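Local coordinates for protein probable phospholipase A2 homolog 2 (Oryza sativa, PDB 2WG9) that probably catalyses the calcium-dependent hydrolysis of the 2-acyl ester of phosphoglycerides, releasing a lysophospholipid and a free fatty acid, at residues 75-80 with 119-124; 82-87 with 112-117. All coordinates share one frame; numbering follows the deposited sequence.

Interaction 1 of 2, residues 75-80 with 119-124; sequences LNTMCN and AGKILH
Leu75 lays its side chain along segment 119-124, and it can be followed outward atom by atom. Its CB stands over the backbone at Gly120, 4.2 Å from Gly120 CA. With CG anti to the carbonyl carbon (chi1 -65°), the fork opens over two residues of the helix. The CD1 branch meets the leucine on the next turn, Leu75 CD1 lying 3.7 Å from Leu123 CD1 where the two side chains cross obliquely. The other branch turns to the small methyl of the preceding turn, with Leu75 CD2 4.0 Å from Ala119 CB. A branched, flexible leucine suits a place that must touch two apolar partners a turn apart.

Glycine is what lets the backbones come so close: Leu75 O is 3.6 Å from Gly120 CA, and a CB on Gly120 would run into that oxygen and into the methyl of Thr77. Thr77 turns this methyl to the helix, CG2 lying 3.8 Å from Lys121 N. His124 adds its ring edge, near whose plane both Leu75 O and Thr77 CG2 lie. Just beyond Leu75, Asn76 is the N-cap of the next helix: Cys79 N donates to Asn76 OD1 over 3.0 Å in a nearly straight bond (168°), on a side chain that points away from helix 102-125.

The contact thus joins the start of helix 77-88 and Leu75 of the loop leading into it to the C-terminal part of helix 102-125, while on its far side Cys79 is bonded through a disulfide to Cys66 of helix 55-68.

Interaction 2 of 2, residues 82-87 with 112-117; sequences NLLSCI and VIETAV. With OCA (octanoic acid (caprylic acid)), chain D.
Ile113 is met by two successive leucines of segment 82-87, on helix 77-88, each in a different orientation. Leu83 crosses it at about a right angle, Leu83 CD2 resting 3.6 Å from Ile113 CG1. Leu84 instead slides past it in the opposite direction, its CD2 3.7 Å from Ile113 CG2. The beta-branch makes this division possible: with CG1 anti to the carbonyl carbon (chi1 -61°) and CG2 anti to the backbone N, isoleucine gives each leucine an arm of its own. The second branch of Leu84 reaches Val117 tip to tip, Leu84 CD1 lying 3.9 Å from Val117 CG2, and Leu84 CD2 also touches the aliphatic CG of Glu114, whose carboxylate pairs with Arg110. These two helix segments run nearly antiparallel, their directions 151° apart and their axes 10.0 Å from each other at closest approach, a gap bridged by branched aliphatic chains.

Leu83 and Ile113 also belong to the wall of the lipid pocket, where Leu83 packs against His63, the probable active-site histidine. Leu83 CD2 and Ile113 CD1 each come within 3.8 Å of C3 of the bound octanoic acid. An alanine in place of Ile113 would keep only CB, and would probably cost Leu83 its contact and Leu84 most of its own, opening a gap beside the acyl chain.

No hydrogen bond crosses between the segments, so the join rests on shape and exclusion of water. Such an apolar wall suits a hydrocarbon tail, while Gly41 N holds the polar head of the fatty acid by a hydrogen bond.

In the fold
Both interactions hold helix 77-88 against helix 102-125, at two levels. Interaction 1 lies at the surface, its centre about 15 Å from the centre of the chain, whereas interaction 2 is buried, its centre about 9 Å from that point. Their chemistry follows: 75-80 with 119-124 mixes apolar side chains with close backbone packing at a buried glycine and the edge of an exposed histidine, while 82-87 with 112-117 is mainly branched aliphatic and shares its surface with the bound fatty acid. Asn80 links the two, its CB 3.6 Å from Val117 CG2, and its OD1 is hydrogen-bonded to His63 NE2. Disulfides from Cys79 and Cys86 tie both levels to helix 55-68, which carries His63 and the calcium ligand Asp64.

Interaction 1 of 2, residues 75-80 with 119-124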
ATOM      1  N   LEU A  75      -9.348   8.196   0.746  1.00 24.35           N
ATOM      2  CA  LEU A  75      -8.969   9.443   0.083  1.00 23.92           C
ATOM      3  C   LEU A  75      -8.373  10.484   1.042  1.00 23.47           C
ATOM      4  O   LEU A  75      -8.159  11.640   0.665  1.00 23.52           O
ATOM      5  CB  LEU A  75     -10.146  10.012  -0.727  1.00 23.99           C
ATOM      6  CG  LEU A  75     -10.617   9.153  -1.911  1.00 24.43           C
ATOM      7  CD1 LEU A  75     -11.840   9.766  -2.572  1.00 24.99           C
ATOM      8  CD2 LEU A  75      -9.505   8.944  -2.942  1.00 24.45           C
ATOM      9  N   ASN A  76      -8.093  10.074   2.281  1.00 22.98           N
ATOM     10  CA  ASN A  76      -7.369  10.938   3.212  1.00 22.26           C
ATOM     11  C   ASN A  76      -6.044  11.340   2.584  1.00 22.08           C
ATOM     12  O   ASN A  76      -5.246  10.476   2.205  1.00 21.81           O
ATOM     13  CB  ASN A  76      -7.141  10.250   4.564  1.00 22.13           C
ATOM     14  CG  ASN A  76      -6.464  11.160   5.572  1.00 21.66           C
ATOM     15  OD1 ASN A  76      -5.280  11.468   5.452  1.00 20.81           O
ATOM     16  ND2 ASN A  76      -7.218  11.604   6.566  1.00 20.86           N
ATOM     17  N   THR A  77      -5.820  12.649   2.476  1.00 21.90           N
ATOM     18  CA  THR A  77      -4.687  13.184   1.723  1.00 21.93           C
ATOM     19  C   THR A  77      -3.355  12.980   2.432  1.00 21.56           C
ATOM     20  O   THR A  77      -2.336  12.771   1.779  1.00 21.23           O
ATOM     21  CB  THR A  77      -4.874  14.677   1.347  1.00 22.26           C
ATOM     22  OG1 THR A  77      -5.274  15.419   2.503  1.00 23.63           O
ATOM     23  CG2 THR A  77      -5.938  14.831   0.267  1.00 22.20           C
ATOM     24  N   MET A  78      -3.367  13.026   3.763  1.00 20.98           N
ATOM     25  CA  MET A  78      -2.173  12.712   4.547  1.00 20.87           C
ATOM     26  C   MET A  78      -1.731  11.271   4.315  1.00 19.83           C
ATOM     27  O   MET A  78      -0.568  11.027   3.993  1.00 19.84           O
ATOM     28  CB  MET A  78      -2.409  12.935   6.040  1.00 21.19           C
ATOM     29  CG  MET A  78      -2.542  14.387   6.450  1.00 23.77           C
ATOM     30  SD  MET A  78      -2.370  14.520   8.242  1.00 28.00           S
ATOM     31  CE  MET A  78      -0.581  14.511   8.389  1.00 26.61           C
ATOM     32  N   CYS A  79      -2.654  10.324   4.476  1.00 18.98           N
ATOM     33  CA  CYS A  79      -2.347   8.909   4.254  1.00 18.08           C
ATOM     34  C   CYS A  79      -1.688   8.708   2.896  1.00 17.73           C
ATOM     35  O   CYS A  79      -0.654   8.057   2.785  1.00 17.24           O
ATOM     36  CB  CYS A  79      -3.606   8.040   4.365  1.00 18.02           C
ATOM     37  SG  CYS A  79      -4.421   8.091   5.985  1.00 17.75           S
ATOM     38  N   ASN A  80      -2.289   9.293   1.867  1.00 17.44           N
ATOM     39  CA  ASN A  80      -1.822   9.108   0.498  1.00 17.57           C
ATOM     40  C   ASN A  80      -0.530   9.855   0.160  1.00 17.46           C
ATOM     41  O   ASN A  80       0.359   9.293  -0.484  1.00 17.24           O
ATOM     42  CB  ASN A  80      -2.956   9.429  -0.479  1.00 17.40           C
ATOM     43  CG  ASN A  80      -4.054   8.377  -0.449  1.00 17.55           C
ATOM     44  OD1 ASN A  80      -3.775   7.179  -0.383  1.00 18.22           O
ATOM     45  ND2 ASN A  80      -5.303   8.819  -0.483  1.00 17.17           N
ATOM     46  N   ALA A 119      -7.969  13.288  -6.182  1.00 29.04           N
ATOM     47  CA  ALA A 119      -9.382  13.052  -5.854  1.00 30.59           C
ATOM     48  C   ALA A 119      -9.730  13.565  -4.455  1.00 31.87           C
ATOM     49  O   ALA A 119     -10.773  14.198  -4.261  1.00 31.97           O
ATOM     50  CB  ALA A 119      -9.731  11.578  -5.985  1.00 30.40           C
ATOM     51  N   GLY A 120      -8.847  13.295  -3.493  1.00 33.25           N
ATOM     52  CA  GLY A 120      -8.997  13.786  -2.125  1.00 35.01           C
ATOM     53  C   GLY A 120      -8.990  15.302  -2.037  1.00 36.47           C
ATOM     54  O   GLY A 120      -9.849  15.889  -1.385  1.00 36.39           O
ATOM     55  N   LYS A 121      -8.022  15.932  -2.701  1.00 38.09           N
ATOM     56  CA  LYS A 121      -7.901  17.392  -2.715  1.00 39.89           C
ATOM     57  C   LYS A 121      -9.143  18.079  -3.290  1.00 41.15           C
ATOM     58  O   LYS A 121      -9.632  19.055  -2.720  1.00 41.47           O
ATOM     59  CB  LYS A 121      -6.649  17.829  -3.479  1.00 39.75           C
ATOM     60  CG  LYS A 121      -5.349  17.666  -2.704  1.00 39.80           C
ATOM     61  CD  LYS A 121      -4.163  18.084  -3.554  1.00 39.98           C
ATOM     62  CE  LYS A 121      -2.853  17.971  -2.794  1.00 39.83           C
ATOM     63  NZ  LYS A 121      -1.691  18.098  -3.724  1.00 39.48           N
ATOM     64  N   ILE A 122      -9.647  17.554  -4.406  1.00 42.74           N
ATOM     65  CA  ILE A 122     -10.853  18.070  -5.062  1.00 44.36           C
ATOM     66  C   ILE A 122     -12.079  18.039  -4.140  1.00 45.56           C
ATOM     67  O   ILE A 122     -12.779  19.046  -3.997  1.00 45.75           O
ATOM     68  CB  ILE A 122     -11.134  17.305  -6.397  1.00 44.26           C
ATOM     69  CG1 ILE A 122     -10.102  17.681  -7.469  1.00 44.44           C
ATOM     70  CG2 ILE A 122     -12.555  17.535  -6.905  1.00 44.25           C
ATOM     71  CD1 ILE A 122      -9.910  19.184  -7.694  1.00 45.27           C
ATOM     72  N   LEU A 123     -12.314  16.888  -3.507  1.00 47.00           N
ATOM     73  CA  LEU A 123     -13.458  16.690  -2.613  1.00 48.47           C
ATOM     74  C   LEU A 123     -13.368  17.486  -1.307  1.00 49.64           C
ATOM     75  O   LEU A 123     -14.380  17.689  -0.630  1.00 49.78           O
ATOM     76  CB  LEU A 123     -13.650  15.200  -2.310  1.00 48.26           C
ATOM     77  CG  LEU A 123     -14.070  14.298  -3.474  1.00 48.40           C
ATOM     78  CD1 LEU A 123     -13.769  12.841  -3.169  1.00 48.10           C
ATOM     79  CD2 LEU A 123     -15.540  14.476  -3.840  1.00 48.59           C
ATOM     80  N   HIS A 124     -12.163  17.933  -0.959  1.00 51.10           N
ATOM     81  CA  HIS A 124     -11.954  18.721   0.256  1.00 52.68           C
ATOM     82  C   HIS A 124     -11.847  20.231  -0.017  1.00 53.68           C
ATOM     83  O   HIS A 124     -12.004  21.046   0.899  1.00 53.88           O
ATOM     84  CB  HIS A 124     -10.750  18.197   1.057  1.00 52.69           C
ATOM     85  CG  HIS A 124     -10.829  16.735   1.384  1.00 53.17           C
ATOM     86  ND1 HIS A 124      -9.751  15.883   1.258  1.00 53.51           N
ATOM     87  CD2 HIS A 124     -11.862  15.969   1.812  1.00 53.57           C
ATOM     88  CE1 HIS A 124     -10.114  14.660   1.601  1.00 53.57           C
ATOM     89  NE2 HIS A 124     -11.390  14.684   1.941  1.00 53.65           N
TER

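Interaction 2 of 2, residues 82-87 with 112-117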
ATOM      1  N   ASN A  82       1.780  10.730   2.378  1.00 16.53           N
ATOM      2  CA  ASN A  82       2.818   9.998   3.111  1.00 16.24           C
ATOM      3  C   ASN A  82       3.265   8.739   2.369  1.00 15.39           C
ATOM      4  O   ASN A  82       4.445   8.408   2.371  1.00 15.20           O
ATOM      5  CB  ASN A  82       2.350   9.634   4.527  1.00 16.36           C
ATOM      6  CG  ASN A  82       2.259  10.838   5.458  1.00 18.02           C
ATOM      7  OD1 ASN A  82       2.743  11.932   5.152  1.00 20.18           O
ATOM      8  ND2 ASN A  82       1.644  10.633   6.614  1.00 18.24           N
ATOM      9  N   LEU A  83       2.319   8.047   1.733  1.00 15.07           N
ATOM     10  CA  LEU A  83       2.632   6.856   0.938  1.00 14.72           C
ATOM     11  C   LEU A  83       3.552   7.196  -0.240  1.00 14.68           C
ATOM     12  O   LEU A  83       4.550   6.510  -0.467  1.00 14.05           O
ATOM     13  CB  LEU A  83       1.351   6.133   0.466  1.00 14.68           C
ATOM     14  CG  LEU A  83       1.526   4.813  -0.313  1.00 14.03           C
ATOM     15  CD1 LEU A  83       2.449   3.825   0.400  1.00 12.86           C
ATOM     16  CD2 LEU A  83       0.206   4.134  -0.605  1.00 13.13           C
ATOM     17  N   LEU A  84       3.225   8.264  -0.970  1.00 14.87           N
ATOM     18  CA  LEU A  84       4.066   8.732  -2.080  1.00 15.06           C
ATOM     19  C   LEU A  84       5.490   9.054  -1.617  1.00 15.06           C
ATOM     20  O   LEU A  84       6.458   8.615  -2.238  1.00 14.80           O
ATOM     21  CB  LEU A  84       3.442   9.949  -2.775  1.00 15.02           C
ATOM     22  CG  LEU A  84       2.119   9.756  -3.530  1.00 15.89           C
ATOM     23  CD1 LEU A  84       1.648  11.082  -4.140  1.00 16.50           C
ATOM     24  CD2 LEU A  84       2.243   8.684  -4.603  1.00 15.71           C
ATOM     25  N   SER A  85       5.606   9.797  -0.515  1.00 15.11           N
ATOM     26  CA  SER A  85       6.909  10.090   0.096  1.00 15.20           C
ATOM     27  C   SER A  85       7.677   8.813   0.419  1.00 14.82           C
ATOM     28  O   SER A  85       8.861   8.699   0.102  1.00 14.78           O
ATOM     29  CB  SER A  85       6.740  10.931   1.364  1.00 15.51           C
ATOM     30  OG  SER A  85       6.095  12.162   1.077  1.00 17.51           O
ATOM     31  N   CYS A  86       6.990   7.856   1.041  1.00 14.33           N
ATOM     32  CA  CYS A  86       7.585   6.576   1.416  1.00 14.00           C
ATOM     33  C   CYS A  86       8.052   5.771   0.186  1.00 14.12           C
ATOM     34  O   CYS A  86       9.204   5.321   0.129  1.00 13.75           O
ATOM     35  CB  CYS A  86       6.589   5.768   2.267  1.00 13.40           C
ATOM     36  SG  CYS A  86       7.306   4.328   3.105  1.00 12.42           S
ATOM     37  N   ILE A  87       7.156   5.606  -0.792  1.00 14.29           N
ATOM     38  CA  ILE A  87       7.468   4.920  -2.058  1.00 14.96           C
ATOM     39  C   ILE A  87       8.729   5.462  -2.745  1.00 15.27           C
ATOM     40  O   ILE A  87       9.570   4.685  -3.221  1.00 14.93           O
ATOM     41  CB  ILE A  87       6.274   5.001  -3.060  1.00 15.20           C
ATOM     42  CG1 ILE A  87       5.141   4.069  -2.626  1.00 15.15           C
ATOM     43  CG2 ILE A  87       6.723   4.646  -4.482  1.00 14.96           C
ATOM     44  CD1 ILE A  87       3.819   4.318  -3.395  1.00 15.64           C
ATOM     45  N   VAL A 112      -1.613   5.193  -9.044  1.00 16.50           N
ATOM     46  CA  VAL A 112      -2.938   5.130  -8.414  1.00 16.56           C
ATOM     47  C   VAL A 112      -3.068   6.103  -7.243  1.00 16.82           C
ATOM     48  O   VAL A 112      -4.094   6.780  -7.097  1.00 16.93           O
ATOM     49  CB  VAL A 112      -3.251   3.679  -7.934  1.00 16.80           C
ATOM     50  CG1 VAL A 112      -4.529   3.619  -7.097  1.00 16.36           C
ATOM     51  CG2 VAL A 112      -3.351   2.735  -9.130  1.00 16.97           C
ATOM     52  N   ILE A 113      -2.033   6.167  -6.409  1.00 16.91           N
ATOM     53  CA  ILE A 113      -2.051   7.026  -5.219  1.00 16.85           C
ATOM     54  C   ILE A 113      -2.004   8.526  -5.566  1.00 17.34           C
ATOM     55  O   ILE A 113      -2.637   9.343  -4.890  1.00 17.12           O
ATOM     56  CB  ILE A 113      -0.963   6.606  -4.180  1.00 16.74           C
ATOM     57  CG1 ILE A 113      -1.209   5.161  -3.699  1.00 16.46           C
ATOM     58  CG2 ILE A 113      -0.934   7.563  -2.968  1.00 16.81           C
ATOM     59  CD1 ILE A 113      -2.614   4.900  -3.076  1.00 15.43           C
ATOM     60  N   GLU A 114      -1.273   8.877  -6.624  1.00 17.92           N
ATOM     61  CA  GLU A 114      -1.292  10.246  -7.153  1.00 19.06           C
ATOM     62  C   GLU A 114      -2.720  10.672  -7.483  1.00 19.19           C
ATOM     63  O   GLU A 114      -3.152  11.770  -7.126  1.00 19.20           O
ATOM     64  CB  GLU A 114      -0.449  10.345  -8.423  1.00 19.44           C
ATOM     65  CG  GLU A 114       1.041  10.235  -8.215  1.00 22.12           C
ATOM     66  CD  GLU A 114       1.795  10.057  -9.525  1.00 26.92           C
ATOM     67  OE1 GLU A 114       1.245  10.416 -10.591  1.00 27.91           O
ATOM     68  OE2 GLU A 114       2.937   9.544  -9.491  1.00 28.87           O
ATOM     69  N   THR A 115      -3.441   9.791  -8.176  1.00 19.60           N
ATOM     70  CA  THR A 115      -4.837  10.020  -8.533  1.00 20.20           C
ATOM     71  C   THR A 115      -5.714  10.136  -7.276  1.00 20.50           C
ATOM     72  O   THR A 115      -6.605  10.979  -7.222  1.00 20.59           O
ATOM     73  CB  THR A 115      -5.344   8.905  -9.472  1.00 20.28           C
ATOM     74  OG1 THR A 115      -4.500   8.852 -10.627  1.00 20.84           O
ATOM     75  CG2 THR A 115      -6.772   9.167  -9.928  1.00 20.89           C
ATOM     76  N   ALA A 116      -5.438   9.304  -6.268  1.00 20.74           N
ATOM     77  CA  ALA A 116      -6.137   9.368  -4.980  1.00 21.08           C
ATOM     78  C   ALA A 116      -5.911  10.699  -4.265  1.00 21.43           C
ATOM     79  O   ALA A 116      -6.850  11.262  -3.690  1.00 21.08           O
ATOM     80  CB  ALA A 116      -5.732   8.194  -4.083  1.00 20.96           C
ATOM     81  N   VAL A 117      -4.670  11.198  -4.307  1.00 22.22           N
ATOM     82  CA  VAL A 117      -4.326  12.499  -3.713  1.00 23.14           C
ATOM     83  C   VAL A 117      -5.140  13.613  -4.375  1.00 24.08           C
ATOM     84  O   VAL A 117      -5.803  14.387  -3.684  1.00 24.09           O
ATOM     85  CB  VAL A 117      -2.806  12.816  -3.790  1.00 23.07           C
ATOM     86  CG1 VAL A 117      -2.527  14.245  -3.354  1.00 22.78           C
ATOM     87  CG2 VAL A 117      -1.998  11.845  -2.934  1.00 22.43           C
TER
HETATM   88  C1  OCA D 301      -1.591  -0.183   0.176  1.00 20.47           C
HETATM   89  C2  OCA D 301      -1.099   0.445  -1.130  1.00 21.46           C
HETATM   90  C3  OCA D 301      -2.146   1.374  -1.739  1.00 22.54           C
HETATM   91  C4  OCA D 301      -3.312   0.613  -2.375  1.00 24.03           C
HETATM   92  C5  OCA D 301      -2.878  -0.250  -3.571  1.00 25.04           C
HETATM   93  C6  OCA D 301      -2.888   0.549  -4.872  1.00 25.49           C
HETATM   94  C7  OCA D 301      -3.185  -0.354  -6.069  1.00 25.35           C
HETATM   95  C8  OCA D 301      -1.935  -0.531  -6.939  1.00 25.15           C
HETATM   96  O1  OCA D 301      -2.142  -1.300   0.103  1.00 18.10           O
HETATM   97  O2  OCA D 301      -1.394   0.466   1.222  1.00 21.80           O